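Enoyl-CoA hydratase (Mycobacterium smegmatis, PDB 3PE8) probably catalyses the reversible addition of water to the double bond of enoyl-CoA thioesters, as a zinc-binding member of the crotonase-like enoyl-CoA hydratase/isomerase family. Local coordinates at residues Gly107-Leu112 with Trp138-Arg143; Ala103-Leu108 with Phe125-Ala130; Ile116-Glu121 with Thr185-Val190. All coordinates share one frame; numbering follows the deposited sequence.

Interaction 1 of 3, residues Gly107-Leu112 with Trp138-Arg143. With ZN (zinc ion), chain C.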
loop_
_atom_site.group_PDB
_atom_site.type_symbol
_atom_site.label_atom_id
_atom_site.label_comp_id
_atom_site.label_asym_id
_atom_site.label_seq_id
_atom_site.Cartn_x
_atom_site.Cartn_y
_atom_site.Cartn_z
ATOM N N GLY A 107 -26.848 -7.382 -8.034
ATOM C CA GLY A 107 -27.316 -6.139 -8.588
ATOM C C GLY A 107 -26.793 -4.889 -7.886
ATOM O O GLY A 107 -26.640 -3.833 -8.505
ATOM N N LEU A 108 -26.562 -4.991 -6.586
ATOM C CA LEU A 108 -25.895 -3.916 -5.846
ATOM C C LEU A 108 -24.433 -3.820 -6.306
ATOM O O LEU A 108 -23.922 -2.717 -6.500
ATOM C CB LEU A 108 -25.996 -4.140 -4.327
ATOM C CG LEU A 108 -25.228 -3.213 -3.396
ATOM C CD1 LEU A 108 -25.560 -1.738 -3.675
ATOM C CD2 LEU A 108 -25.547 -3.607 -1.908
ATOM N N GLU A 109 -23.790 -4.970 -6.551
ATOM C CA GLU A 109 -22.426 -4.953 -7.106
ATOM C C GLU A 109 -22.407 -4.290 -8.497
ATOM O O GLU A 109 -21.518 -3.486 -8.770
ATOM C CB GLU A 109 -21.841 -6.359 -7.159
ATOM C CG GLU A 109 -21.456 -6.844 -5.738
ATOM C CD GLU A 109 -21.065 -8.299 -5.624
ATOM O OE1 GLU A 109 -19.931 -8.571 -5.175
ATOM O OE2 GLU A 109 -21.920 -9.141 -5.958
ATOM N N LEU A 110 -23.412 -4.557 -9.330
ATOM C CA LEU A 110 -23.499 -3.829 -10.620
ATOM C C LEU A 110 -23.596 -2.323 -10.409
ATOM O O LEU A 110 -22.890 -1.536 -11.052
ATOM C CB LEU A 110 -24.662 -4.310 -11.487
ATOM C CG LEU A 110 -24.578 -5.544 -12.334
ATOM C CD1 LEU A 110 -25.778 -5.494 -13.313
ATOM C CD2 LEU A 110 -23.265 -5.703 -13.118
ATOM N N ALA A 111 -24.434 -1.897 -9.464
ATOM C CA ALA A 111 -24.566 -0.478 -9.174
ATOM C C ALA A 111 -23.251 0.117 -8.707
ATOM O O ALA A 111 -22.900 1.221 -9.087
ATOM C CB ALA A 111 -25.701 -0.230 -8.136
ATOM N N LEU A 112 -22.536 -0.616 -7.844
ATOM C CA LEU A 112 -21.256 -0.193 -7.280
ATOM C C LEU A 112 -20.144 -0.039 -8.340
ATOM O O LEU A 112 -19.181 0.673 -8.089
ATOM C CB LEU A 112 -20.823 -1.151 -6.159
ATOM C CG LEU A 112 -21.659 -1.054 -4.885
ATOM C CD1 LEU A 112 -21.371 -2.282 -3.956
ATOM C CD2 LEU A 112 -21.427 0.237 -4.111
ATOM N N TRP A 138 -17.762 -9.898 -6.699
ATOM C CA TRP A 138 -17.783 -8.783 -7.639
ATOM C C TRP A 138 -17.606 -7.457 -6.919
ATOM O O TRP A 138 -18.116 -6.413 -7.343
ATOM C CB TRP A 138 -19.094 -8.743 -8.423
ATOM C CG TRP A 138 -19.217 -9.695 -9.570
ATOM C CD1 TRP A 138 -18.358 -10.695 -9.937
ATOM C CD2 TRP A 138 -20.313 -9.752 -10.507
ATOM N NE1 TRP A 138 -18.840 -11.361 -11.053
ATOM C CE2 TRP A 138 -20.045 -10.808 -11.405
ATOM C CE3 TRP A 138 -21.498 -9.014 -10.658
ATOM C CZ2 TRP A 138 -20.906 -11.133 -12.451
ATOM C CZ3 TRP A 138 -22.353 -9.346 -11.682
ATOM C CH2 TRP A 138 -22.059 -10.398 -12.565
ATOM N N GLY A 139 -16.845 -7.497 -5.848
ATOM C CA GLY A 139 -16.406 -6.291 -5.171
ATOM C C GLY A 139 -17.285 -5.687 -4.099
ATOM O O GLY A 139 -16.910 -4.635 -3.550
ATOM N N LEU A 140 -18.388 -6.334 -3.749
ATOM C CA LEU A 140 -19.258 -5.735 -2.737
ATOM C C LEU A 140 -18.489 -5.374 -1.466
ATOM O O LEU A 140 -18.693 -4.311 -0.878
ATOM C CB LEU A 140 -20.427 -6.639 -2.416
ATOM C CG LEU A 140 -21.572 -6.001 -1.619
ATOM C CD1 LEU A 140 -22.880 -6.582 -2.025
ATOM C CD2 LEU A 140 -21.247 -6.250 -0.119
ATOM N N SER A 141 -17.633 -6.269 -0.972
ATOM C CA SER A 141 -17.012 -6.059 0.334
ATOM C C SER A 141 -15.923 -4.972 0.323
ATOM O O SER A 141 -15.500 -4.488 1.378
ATOM C CB SER A 141 -16.498 -7.378 0.919
ATOM O OG SER A 141 -15.486 -7.978 0.147
ATOM N N VAL A 142 -15.518 -4.574 -0.874
ATOM C CA VAL A 142 -14.581 -3.478 -1.063
ATOM C C VAL A 142 -15.328 -2.174 -1.364
ATOM O O VAL A 142 -15.099 -1.148 -0.720
ATOM C CB VAL A 142 -13.596 -3.781 -2.183
ATOM C CG1 VAL A 142 -12.609 -2.621 -2.381
ATOM C CG2 VAL A 142 -12.870 -5.116 -1.820
ATOM N N ARG A 143 -16.226 -2.233 -2.349
ATOM C CA ARG A 143 -16.867 -1.013 -2.817
ATOM C C ARG A 143 -18.024 -0.524 -1.951
ATOM O O ARG A 143 -18.308 0.677 -1.962
ATOM C CB ARG A 143 -17.316 -1.145 -4.272
ATOM C CG ARG A 143 -16.185 -1.435 -5.239
ATOM C CD ARG A 143 -16.565 -1.228 -6.720
ATOM N NE ARG A 143 -15.386 -1.528 -7.514
ATOM C CZ ARG A 143 -15.063 -2.730 -7.996
ATOM N NH1 ARG A 143 -15.906 -3.755 -7.925
ATOM N NH2 ARG A 143 -13.872 -2.895 -8.581
HETATM ZN ZN ZN C . -22.152 -11.116 -5.515
HETATM O O HOH W 1 -18.833 -3.769 -7.433
HETATM O O HOH W 2 -24.107 -11.941 -6.256
HETATM O O HOH W 3 -20.730 -12.229 -6.060
#
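Glu109 reaches from helix 106-113 into the turn that starts helix 140-148, and its carboxylate fills the hollow between Trp138 and Leu140. CG lies anti to the carbonyl carbon (chi1 -74°) and the chain runs on extended, which brings OE1 up against CB of Trp138 and CB of Leu140. CG of Glu109 presses on CB of Leu140 at 3.5 Å, and the two side chains are roughly perpendicular. CB of Glu109 sits at the edge of the Trp138 indole. Leu110 lies alongside that indole, pointing the same way, with CD2 4.0 Å from CZ3 of Trp138. On the other flank, CD1 of Leu140 touches both CG of Glu109 and CD2 of Leu108. Leu112 meets Arg143 CB to CB at 4.0 Å. Gly139 sits at the N-cap of helix 140-148, with backbone angles (phi 88°) that suit glycine, and NH1 of Arg143 packs close against it. Water 1 donates to O of Glu109 and O of Trp138 and accepts from NH1 of Arg143. OE1 of Glu109 takes N of Leu140 at 3.1 Å on its anti lone pair, and N of Trp138 at 3.0 Å from above the carboxylate plane. OE2 binds the zinc ion at 2.0 Å, alongside His129. Two backbone N-H groups and the zinc ion together fix the rotation of this carboxylate.

Interaction 2 of 3, residues Ala103-Leu108 with Phe125-Ala130. With ZN (zinc ion), chain C.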
loop_
_atom_site.group_PDB
_atom_site.type_symbol
_atom_site.label_atom_id
_atom_site.label_comp_id
_atom_site.label_asym_id
_atom_site.label_seq_id
_atom_site.Cartn_x
_atom_site.Cartn_y
_atom_site.Cartn_z
ATOM N N ALA A 103 -31.942 -2.957 -5.997
ATOM C CA ALA A 103 -30.613 -3.350 -6.477
ATOM C C ALA A 103 -30.063 -4.231 -5.344
ATOM O O ALA A 103 -29.734 -3.739 -4.274
ATOM C CB ALA A 103 -29.742 -2.132 -6.679
ATOM N N VAL A 104 -30.059 -5.530 -5.564
ATOM C CA VAL A 104 -29.833 -6.513 -4.514
ATOM C C VAL A 104 -28.684 -7.435 -4.847
ATOM O O VAL A 104 -28.643 -8.018 -5.916
ATOM C CB VAL A 104 -31.129 -7.329 -4.250
ATOM C CG1 VAL A 104 -30.930 -8.340 -3.081
ATOM C CG2 VAL A 104 -32.295 -6.363 -3.959
ATOM N N THR A 105 -27.708 -7.516 -3.935
ATOM C CA THR A 105 -26.645 -8.511 -3.971
ATOM C C THR A 105 -25.817 -8.341 -5.234
ATOM O O THR A 105 -25.167 -7.311 -5.354
ATOM C CB THR A 105 -27.197 -9.898 -3.647
ATOM O OG1 THR A 105 -27.997 -9.748 -2.470
ATOM C CG2 THR A 105 -26.075 -10.917 -3.336
ATOM N N GLY A 106 -25.822 -9.246 -6.207
ATOM C CA GLY A 106 -25.095 -8.969 -7.456
ATOM C C GLY A 106 -25.574 -7.724 -8.169
ATOM O O GLY A 106 -24.801 -7.070 -8.861
ATOM N N GLY A 107 -26.848 -7.382 -8.034
ATOM C CA GLY A 107 -27.316 -6.139 -8.588
ATOM C C GLY A 107 -26.793 -4.889 -7.886
ATOM O O GLY A 107 -26.640 -3.833 -8.505
ATOM N N LEU A 108 -26.562 -4.991 -6.586
ATOM C CA LEU A 108 -25.895 -3.916 -5.846
ATOM C C LEU A 108 -24.433 -3.820 -6.306
ATOM O O LEU A 108 -23.922 -2.717 -6.500
ATOM C CB LEU A 108 -25.996 -4.140 -4.327
ATOM C CG LEU A 108 -25.228 -3.213 -3.396
ATOM C CD1 LEU A 108 -25.560 -1.738 -3.675
ATOM C CD2 LEU A 108 -25.547 -3.607 -1.908
ATOM N N PHE A 125 -31.565 -0.582 -1.832
ATOM C CA PHE A 125 -30.299 -1.294 -2.012
ATOM C C PHE A 125 -30.164 -2.303 -0.877
ATOM O O PHE A 125 -30.456 -1.990 0.270
ATOM C CB PHE A 125 -29.135 -0.299 -1.941
ATOM C CG PHE A 125 -29.205 0.791 -2.958
ATOM C CD1 PHE A 125 -29.926 1.967 -2.726
ATOM C CD2 PHE A 125 -28.566 0.621 -4.175
ATOM C CE1 PHE A 125 -29.946 2.961 -3.713
ATOM C CE2 PHE A 125 -28.621 1.603 -5.139
ATOM C CZ PHE A 125 -29.320 2.734 -4.914
ATOM N N ALA A 126 -29.746 -3.509 -1.207
ATOM C CA ALA A 126 -29.543 -4.547 -0.173
ATOM C C ALA A 126 -28.484 -5.537 -0.545
ATOM O O ALA A 126 -28.247 -5.796 -1.726
ATOM C CB ALA A 126 -30.900 -5.279 0.151
ATOM N N ASP A 127 -27.849 -6.095 0.488
ATOM C CA ASP A 127 -26.883 -7.160 0.348
ATOM C C ASP A 127 -27.407 -8.380 1.061
ATOM O O ASP A 127 -27.482 -8.391 2.299
ATOM C CB ASP A 127 -25.538 -6.762 0.932
ATOM C CG ASP A 127 -24.525 -7.881 0.844
ATOM O OD1 ASP A 127 -24.767 -8.800 0.049
ATOM O OD2 ASP A 127 -23.540 -7.916 1.599
ATOM N N THR A 128 -27.795 -9.408 0.316
ATOM C CA THR A 128 -28.277 -10.630 0.929
ATOM C C THR A 128 -27.282 -11.801 0.901
ATOM O O THR A 128 -27.682 -12.942 1.196
ATOM C CB THR A 128 -29.591 -11.063 0.308
ATOM O OG1 THR A 128 -29.388 -11.463 -1.066
ATOM C CG2 THR A 128 -30.612 -9.941 0.416
ATOM N N HIS A 129 -26.010 -11.526 0.557
ATOM C CA HIS A 129 -25.008 -12.598 0.442
ATOM C C HIS A 129 -25.038 -13.473 1.661
ATOM O O HIS A 129 -25.040 -14.723 1.537
ATOM C CB HIS A 129 -23.565 -12.061 0.246
ATOM C CG HIS A 129 -23.240 -11.579 -1.136
ATOM N ND1 HIS A 129 -23.276 -10.249 -1.494
ATOM C CD2 HIS A 129 -22.902 -12.260 -2.267
ATOM C CE1 HIS A 129 -22.962 -10.127 -2.772
ATOM N NE2 HIS A 129 -22.704 -11.328 -3.253
ATOM N N ALA A 130 -25.030 -12.884 2.849
ATOM C CA ALA A 130 -24.944 -13.697 4.063
ATOM C C ALA A 130 -26.194 -14.556 4.201
ATOM O O ALA A 130 -26.084 -15.762 4.458
ATOM C CB ALA A 130 -24.728 -12.842 5.300
HETATM ZN ZN ZN C . -22.152 -11.116 -5.515
HETATM O O HOH W 2 -24.107 -11.941 -6.256
HETATM O O HOH W 3 -20.730 -12.229 -6.060
#
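Thr105 lays its methyl group over one face of the His129 imidazole. CG2 stands 3.3 Å from the ring centroid and 10° off the ring normal, a CH-pi contact centred on the ring. The torsion of Thr105 (chi1 -48°) sets CG2 anti to the backbone N and turns OG1 the other way, toward Thr128. There the two hydroxyls meet, OG1 of Thr105 to OG1 of Thr128, in a hydrogen bond of 2.6 Å. NE2 of His129 binds the zinc ion at 2.3 Å; Glu109 and two waters are its other ligands.

Asp127 meets the ring at its edge, at ND1. Its OD1 accepts from ND1 of His129 at 2.6 Å, on the syn side and somewhat out of the carboxylate plane. The same oxygen accepts from the backbone N of His129, from the opposite face of that plane, which makes an Asx turn. The other oxygen, OD2, hydrogen-bonds with OG of Ser157. The imidazole is therefore gripped at ND1, covered on one face and tied to metal at NE2.

Behind this site, strands 102-104 and 124-126 run parallel in the small sheet of the crotonase-like fold. N of Ala126 hydrogen-bonds to O of Ala103 at 3.1 Å. N of Thr105 hydrogen-bonds to O of Ala126 at 2.9 Å, just where the first strand gives way to helix 106-113. CB of Ala103 and the ring of Phe125 share one face of the sheet; Val104 and Ala126 share the other. CG1 of Val104 also packs on CG2 of Thr128. Leu108 returns from the helix over the sheet, its CD1 3.9 Å from CD2 of Phe125 and its CD2 against O of Ala126. Met156 of helix 150-159 backs both Leu108 and Phe125.

Interaction 3 of 3, residues Ile116-Glu121 with Thr185-Val190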
loop_
_atom_site.group_PDB
_atom_site.type_symbol
_atom_site.label_atom_id
_atom_site.label_comp_id
_atom_site.label_asym_id
_atom_site.label_seq_id
_atom_site.Cartn_x
_atom_site.Cartn_y
_atom_site.Cartn_z
ATOM N N ILE A 116 -21.185 6.901 -11.606
ATOM C CA ILE A 116 -22.103 7.909 -11.044
ATOM C C ILE A 116 -23.474 7.230 -10.932
ATOM O O ILE A 116 -23.917 6.609 -11.884
ATOM C CB ILE A 116 -22.279 9.107 -12.022
ATOM C CG1 ILE A 116 -20.947 9.819 -12.282
ATOM C CG2 ILE A 116 -23.401 10.036 -11.493
ATOM C CD1 ILE A 116 -21.001 10.801 -13.547
ATOM N N LEU A 117 -24.120 7.333 -9.785
ATOM C CA LEU A 117 -25.473 6.798 -9.616
ATOM C C LEU A 117 -26.476 7.922 -9.389
ATOM O O LEU A 117 -26.197 8.895 -8.647
ATOM C CB LEU A 117 -25.549 5.836 -8.432
ATOM C CG LEU A 117 -24.742 4.538 -8.508
ATOM C CD1 LEU A 117 -24.998 3.623 -7.298
ATOM C CD2 LEU A 117 -25.091 3.775 -9.806
ATOM N N ILE A 118 -27.642 7.767 -10.010
ATOM C CA ILE A 118 -28.822 8.561 -9.751
ATOM C C ILE A 118 -29.935 7.576 -9.419
ATOM O O ILE A 118 -30.026 6.537 -10.024
ATOM C CB ILE A 118 -29.211 9.380 -10.986
ATOM C CG1 ILE A 118 -28.072 10.342 -11.368
ATOM C CG2 ILE A 118 -30.537 10.148 -10.727
ATOM C CD1 ILE A 118 -28.231 10.923 -12.821
ATOM N N ALA A 119 -30.770 7.891 -8.428
ATOM C CA ALA A 119 -31.800 6.971 -7.969
ATOM C C ALA A 119 -33.186 7.538 -8.109
ATOM O O ALA A 119 -33.404 8.694 -7.845
ATOM C CB ALA A 119 -31.597 6.611 -6.492
ATOM N N SER A 120 -34.119 6.687 -8.499
ATOM C CA SER A 120 -35.533 6.928 -8.269
ATOM C C SER A 120 -35.830 6.932 -6.760
ATOM O O SER A 120 -35.149 6.249 -5.962
ATOM C CB SER A 120 -36.323 5.802 -8.957
ATOM O OG SER A 120 -37.673 5.871 -8.633
ATOM N N GLU A 121 -36.899 7.651 -6.392
ATOM C CA GLU A 121 -37.447 7.614 -5.053
ATOM C C GLU A 121 -37.765 6.151 -4.655
ATOM O O GLU A 121 -37.758 5.817 -3.477
ATOM C CB GLU A 121 -38.722 8.477 -4.989
ATOM C CG GLU A 121 -39.845 7.950 -5.917
ATOM C CD GLU A 121 -40.926 8.979 -6.256
ATOM O OE1 GLU A 121 -41.122 9.948 -5.469
ATOM O OE2 GLU A 121 -41.580 8.835 -7.323
ATOM N N THR A 185 -34.968 10.999 -17.438
ATOM C CA THR A 185 -34.785 12.435 -17.670
ATOM C C THR A 185 -33.537 12.959 -16.948
ATOM O O THR A 185 -32.680 13.653 -17.532
ATOM C CB THR A 185 -36.038 13.207 -17.203
ATOM O OG1 THR A 185 -37.160 12.707 -17.898
ATOM C CG2 THR A 185 -35.885 14.735 -17.492
ATOM N N ALA A 186 -33.414 12.656 -15.658
ATOM C CA ALA A 186 -32.289 13.110 -14.895
ATOM C C ALA A 186 -30.971 12.552 -15.346
ATOM O O ALA A 186 -29.934 13.259 -15.339
ATOM C CB ALA A 186 -32.489 12.796 -13.372
ATOM N N ALA A 187 -30.967 11.253 -15.645
ATOM C CA ALA A 187 -29.751 10.598 -16.128
ATOM C C ALA A 187 -29.301 11.205 -17.457
ATOM O O ALA A 187 -28.098 11.426 -17.656
ATOM C CB ALA A 187 -29.946 9.132 -16.247
ATOM N N ARG A 188 -30.264 11.516 -18.336
ATOM C CA ARG A 188 -29.946 12.169 -19.622
ATOM C C ARG A 188 -29.376 13.568 -19.438
ATOM O O ARG A 188 -28.522 13.981 -20.215
ATOM C CB ARG A 188 -31.159 12.188 -20.555
ATOM C CG ARG A 188 -31.456 10.825 -21.206
ATOM C CD ARG A 188 -32.558 10.932 -22.234
ATOM N NE ARG A 188 -33.905 11.020 -21.681
ATOM C CZ ARG A 188 -34.710 9.980 -21.426
ATOM N NH1 ARG A 188 -34.304 8.712 -21.613
ATOM N NH2 ARG A 188 -35.921 10.202 -20.954
ATOM N N ARG A 189 -29.823 14.297 -18.406
ATOM C CA ARG A 189 -29.275 15.616 -18.107
ATOM C C ARG A 189 -27.814 15.527 -17.740
ATOM O O ARG A 189 -27.006 16.332 -18.241
ATOM C CB ARG A 189 -30.043 16.323 -16.965
ATOM C CG ARG A 189 -31.415 16.746 -17.272
ATOM C CD ARG A 189 -31.939 17.717 -16.199
ATOM N NE ARG A 189 -31.814 17.184 -14.823
ATOM C CZ ARG A 189 -32.836 16.696 -14.105
ATOM N NH1 ARG A 189 -34.087 16.627 -14.623
ATOM N NH2 ARG A 189 -32.614 16.232 -12.875
ATOM N N VAL A 190 -27.454 14.575 -16.869
ATOM C CA VAL A 190 -26.067 14.395 -16.478
ATOM C C VAL A 190 -25.237 13.951 -17.662
ATOM O O VAL A 190 -24.194 14.509 -17.936
ATOM C CB VAL A 190 -25.933 13.436 -15.274
ATOM C CG1 VAL A 190 -24.485 13.124 -14.986
ATOM C CG2 VAL A 190 -26.655 14.050 -14.059
#
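Ile118 places CG1 anti to the carbonyl carbon (chi1 -61°), and an extended second torsion (chi2 165°) sends CD1 out to the helix of residues 185-190. Val190 has CG1 anti to its backbone N, which turns CG2 toward that methyl. Here a helix packs on the beta-sheet of the crotonase-like fold. Strand 116-120 lies parallel to strand 95-99 in that sheet, and helix 183-195 packs along its face. The short axes of strand and helix run nearly antiparallel, at 157°, and approach to 9.1 Å.

Ile118 is the main bump. Its CD1 rests on the helix backbone, 3.7 Å from CA of Ala187, and also meets O of Ala186. The small methyls of Ala186 and Ala187 let the isoleucine settle this close. The other branch, CG2 of Ile118, touches CB of Ala186 at 4.2 Å. The side chains of Ile118 and Val190 point oppositely and overlap along their flanks. Two residues earlier in the strand, on the same face, Ile116 touches the last turn of the segment through CD1, 4.4 Å from CG1 of Val190.

The contact is wholly apolar and buried. It is plain packing, away from the zinc site. Ile96 of strand 95-99 adds to it by touching both Ile118 and Val190. Arg155 of the third subunit also packs on these two side chains, and Gly151 of that subunit packs on Ile116, so the contact borders a subunit interface. At its centre, CD1 of Ile118 lies 3.7 Å from CG2 of Val190.

Of the segments involved, strand 102-104 comes first from the N terminus and leads straight into helix 106-113. Interactions 1 and 2 both start here and share Gly107 and Leu108. Interaction 2 closes the shorter loop, back to 125-130; interaction 1 closes a longer one, to 138-143. Both end at the zinc ion, which Glu109 and His129 join from the two contacts. Their centres are about 8 Å apart. Interaction 3 starts next, at strand 116-120, and closes at 185-190, so it crosses both others. Its centre is about 19 Å from that of interaction 1, yet Ala111 O touches Leu117 CD2. Helix 106-113 thus links the metal site to the large sheet.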